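Cell division protein FtsI/penicillin binding protein 2 (Legionella pneumophila subsp. pneumophila ATCC 43290, PDB 4ZTK) probably cross-links peptidoglycan stem peptides as a D,D-transpeptidase of the penicillin-binding protein family during cell division. Local coordinates at residues K37-K42 / V278-G283. Residues are numbered along the deposited sequence; the frame is centred on the assembly and turned at random.
Sequences KQYHAK and VVIEEG
Ile280 reaches across to Tyr39 and Ala41 with its CG2 branch, which lies 3.6 Å from Ala41 CB and meets the tyrosine ring obliquely at CD2. The Ile280 and Tyr39 side chains cross at about a right angle, while Tyr39 OH reaches on to hydrogen-bond Leu298 O in helix 295-310. At Glu281 the backbone makes the link: Lys42 N donates to Glu281 O over 2.8 Å, a bent bond at hydrogen (134°). The Glu281 side chain, its CG turned away from the backbone N (chi1 180°), runs out alongside that of Lys42, pointing the same way. Its carboxylate is held by Ser43 OG and by a salt bridge to Arg74, and Lys42 NZ stays 4.1 Å from Glu281 OE1. Glu282 comes in obliquely, its OE2 3.3 Å from Lys42 CD but 4.1 Å from Lys42 NZ. NZ thus lies near both carboxylates, beyond salt-bridge range of either, and probably feels their charge. Gly283 CA then passes 3.4 Å from Tyr39 O in a CA-H...O contact. Here a Schellman motif with positive phi at His40 ends helix 22-38 and turns the chain into strand 43-49, next to strand 274-281 in the antiparallel sheet of the penicillin-binding transpeptidase fold.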
ATOM      1  N   LYS A  37      13.765  -2.844 -15.263  1.00 31.39           N
ATOM      2  CA  LYS A  37      15.046  -2.722 -15.946  1.00 36.25           C
ATOM      3  C   LYS A  37      15.851  -1.533 -15.421  1.00 34.91           C
ATOM      4  O   LYS A  37      17.052  -1.646 -15.172  1.00 37.12           O
ATOM      5  CB  LYS A  37      14.846  -2.607 -17.456  1.00 33.65           C
ATOM      6  CG  LYS A  37      16.134  -2.335 -18.216  1.00 35.18           C
ATOM      7  CD  LYS A  37      15.975  -2.597 -19.705  1.00 39.13           C
ATOM      8  CE  LYS A  37      17.306  -2.435 -20.440  1.00 45.31           C
ATOM      9  NZ  LYS A  37      17.788  -1.023 -20.416  1.00 48.18           N
ATOM     10  N   GLN A  38      15.182  -0.396 -15.254  1.00 32.01           N
ATOM     11  CA  GLN A  38      15.836   0.825 -14.792  1.00 43.92           C
ATOM     12  C   GLN A  38      16.394   0.676 -13.375  1.00 39.38           C
ATOM     13  O   GLN A  38      17.429   1.251 -13.042  1.00 35.93           O
ATOM     14  CB  GLN A  38      14.859   1.999 -14.851  1.00 47.07           C
ATOM     15  CG  GLN A  38      15.421   3.316 -14.339  1.00 59.75           C
ATOM     16  CD  GLN A  38      14.563   4.502 -14.739  1.00 74.85           C
ATOM     17  OE1 GLN A  38      13.679   4.382 -15.590  1.00 80.30           O
ATOM     18  NE2 GLN A  38      14.820   5.658 -14.130  1.00 74.04           N
ATOM     19  N   TYR A  39      15.708  -0.112 -12.554  1.00 37.73           N
ATOM     20  CA  TYR A  39      16.081  -0.283 -11.156  1.00 36.43           C
ATOM     21  C   TYR A  39      16.950  -1.515 -10.944  1.00 37.44           C
ATOM     22  O   TYR A  39      17.287  -1.845  -9.803  1.00 34.04           O
ATOM     23  CB  TYR A  39      14.827  -0.418 -10.289  1.00 28.90           C
ATOM     24  CG  TYR A  39      13.979   0.830 -10.178  1.00 36.25           C
ATOM     25  CD1 TYR A  39      14.535   2.095 -10.333  1.00 33.63           C
ATOM     26  CD2 TYR A  39      12.620   0.742  -9.900  1.00 38.75           C
ATOM     27  CE1 TYR A  39      13.754   3.240 -10.218  1.00 34.46           C
ATOM     28  CE2 TYR A  39      11.832   1.875  -9.786  1.00 35.12           C
ATOM     29  CZ  TYR A  39      12.404   3.121  -9.946  1.00 35.23           C
ATOM     30  OH  TYR A  39      11.622   4.246  -9.833  1.00 32.96           O
ATOM     31  N   HIS A  40      17.305  -2.192 -12.036  1.00 35.54           N
ATOM     32  CA  HIS A  40      18.016  -3.467 -11.964  1.00 33.01           C
ATOM     33  C   HIS A  40      17.341  -4.402 -10.966  1.00 37.67           C
ATOM     34  O   HIS A  40      18.010  -5.124 -10.235  1.00 38.90           O
ATOM     35  CB  HIS A  40      19.476  -3.260 -11.557  1.00 46.75           C
ATOM     36  CG  HIS A  40      20.231  -2.335 -12.458  1.00 57.52           C
ATOM     37  ND1 HIS A  40      20.537  -1.037 -12.109  1.00 59.51           N
ATOM     38  CD2 HIS A  40      20.742  -2.519 -13.701  1.00 60.23           C
ATOM     39  CE1 HIS A  40      21.205  -0.463 -13.093  1.00 60.63           C
ATOM     40  NE2 HIS A  40      21.340  -1.340 -14.072  1.00 63.59           N
ATOM     41  N   ALA A  41      16.016  -4.368 -10.929  1.00 33.69           N
ATOM     42  CA  ALA A  41      15.265  -5.101  -9.920  1.00 35.44           C
ATOM     43  C   ALA A  41      15.179  -6.587 -10.239  1.00 37.95           C
ATOM     44  O   ALA A  41      15.244  -6.993 -11.400  1.00 37.30           O
ATOM     45  CB  ALA A  41      13.875  -4.517  -9.779  1.00 28.71           C
ATOM     46  N   LYS A  42      15.025  -7.398  -9.199  1.00 40.46           N
ATOM     47  CA  LYS A  42      14.795  -8.821  -9.385  1.00 38.20           C
ATOM     48  C   LYS A  42      13.428  -9.034 -10.028  1.00 38.97           C
ATOM     49  O   LYS A  42      13.282  -9.832 -10.951  1.00 38.12           O
ATOM     50  CB  LYS A  42      14.883  -9.562  -8.052  1.00 38.14           C
ATOM     51  CG  LYS A  42      14.698 -11.068  -8.172  1.00 47.48           C
ATOM     52  CD  LYS A  42      14.843 -11.750  -6.821  1.00 56.55           C
ATOM     53  CE  LYS A  42      14.654 -13.252  -6.945  1.00 65.38           C
ATOM     54  NZ  LYS A  42      14.588 -13.912  -5.611  1.00 72.04           N
ATOM     55  N   VAL A 278       2.175  -0.441  -6.316  1.00 28.83           N
ATOM     56  CA  VAL A 278       3.427  -0.725  -7.002  1.00 25.75           C
ATOM     57  C   VAL A 278       4.378  -1.407  -6.031  1.00 31.51           C
ATOM     58  O   VAL A 278       4.575  -0.931  -4.911  1.00 25.07           O
ATOM     59  CB  VAL A 278       4.102   0.568  -7.509  1.00 28.22           C
ATOM     60  CG1 VAL A 278       5.464   0.259  -8.098  1.00 27.78           C
ATOM     61  CG2 VAL A 278       3.223   1.273  -8.531  1.00 28.03           C
ATOM     62  N   VAL A 279       4.961  -2.524  -6.451  1.00 25.13           N
ATOM     63  CA  VAL A 279       5.968  -3.198  -5.643  1.00 29.59           C
ATOM     64  C   VAL A 279       7.176  -3.545  -6.498  1.00 30.53           C
ATOM     65  O   VAL A 279       7.043  -4.166  -7.552  1.00 31.42           O
ATOM     66  CB  VAL A 279       5.419  -4.481  -4.972  1.00 31.61           C
ATOM     67  CG1 VAL A 279       6.536  -5.230  -4.249  1.00 29.45           C
ATOM     68  CG2 VAL A 279       4.306  -4.134  -4.005  1.00 29.85           C
ATOM     69  N   ILE A 280       8.348  -3.119  -6.044  1.00 26.30           N
ATOM     70  CA  ILE A 280       9.600  -3.404  -6.731  1.00 29.46           C
ATOM     71  C   ILE A 280      10.414  -4.302  -5.818  1.00 30.56           C
ATOM     72  O   ILE A 280      10.487  -4.049  -4.615  1.00 29.23           O
ATOM     73  CB  ILE A 280      10.418  -2.116  -6.979  1.00 28.29           C
ATOM     74  CG1 ILE A 280       9.565  -1.039  -7.658  1.00 28.78           C
ATOM     75  CG2 ILE A 280      11.685  -2.423  -7.771  1.00 28.66           C
ATOM     76  CD1 ILE A 280       9.022  -1.433  -9.020  1.00 29.66           C
ATOM     77  N   GLU A 281      11.029  -5.342  -6.371  1.00 31.50           N
ATOM     78  CA  GLU A 281      11.809  -6.269  -5.554  1.00 32.88           C
ATOM     79  C   GLU A 281      13.305  -6.192  -5.843  1.00 30.38           C
ATOM     80  O   GLU A 281      13.739  -6.435  -6.965  1.00 32.84           O
ATOM     81  CB  GLU A 281      11.317  -7.703  -5.745  1.00 32.52           C
ATOM     82  CG  GLU A 281      12.086  -8.726  -4.933  1.00 35.14           C
ATOM     83  CD  GLU A 281      11.666 -10.150  -5.247  1.00 48.53           C
ATOM     84  OE1 GLU A 281      11.916 -11.037  -4.404  1.00 49.60           O
ATOM     85  OE2 GLU A 281      11.089 -10.384  -6.335  1.00 45.81           O
ATOM     86  N   GLU A 282      14.081  -5.859  -4.815  1.00 34.35           N
ATOM     87  CA  GLU A 282      15.530  -5.735  -4.925  1.00 37.39           C
ATOM     88  C   GLU A 282      15.942  -4.729  -5.986  1.00 33.64           C
ATOM     89  O   GLU A 282      16.905  -4.947  -6.717  1.00 38.10           O
ATOM     90  CB  GLU A 282      16.182  -7.090  -5.203  1.00 42.92           C
ATOM     91  CG  GLU A 282      16.052  -8.081  -4.064  1.00 58.47           C
ATOM     92  CD  GLU A 282      16.705  -9.411  -4.380  1.00 70.62           C
ATOM     93  OE1 GLU A 282      17.791  -9.407  -5.001  1.00 72.73           O
ATOM     94  OE2 GLU A 282      16.128 -10.459  -4.016  1.00 75.69           O
ATOM     95  N   GLY A 283      15.207  -3.629  -6.075  1.00 34.23           N
ATOM     96  CA  GLY A 283      15.569  -2.560  -6.986  1.00 32.38           C
ATOM     97  C   GLY A 283      16.472  -1.550  -6.305  1.00 40.65           C
ATOM     98  O   GLY A 283      16.548  -1.499  -5.072  1.00 30.19           O
TER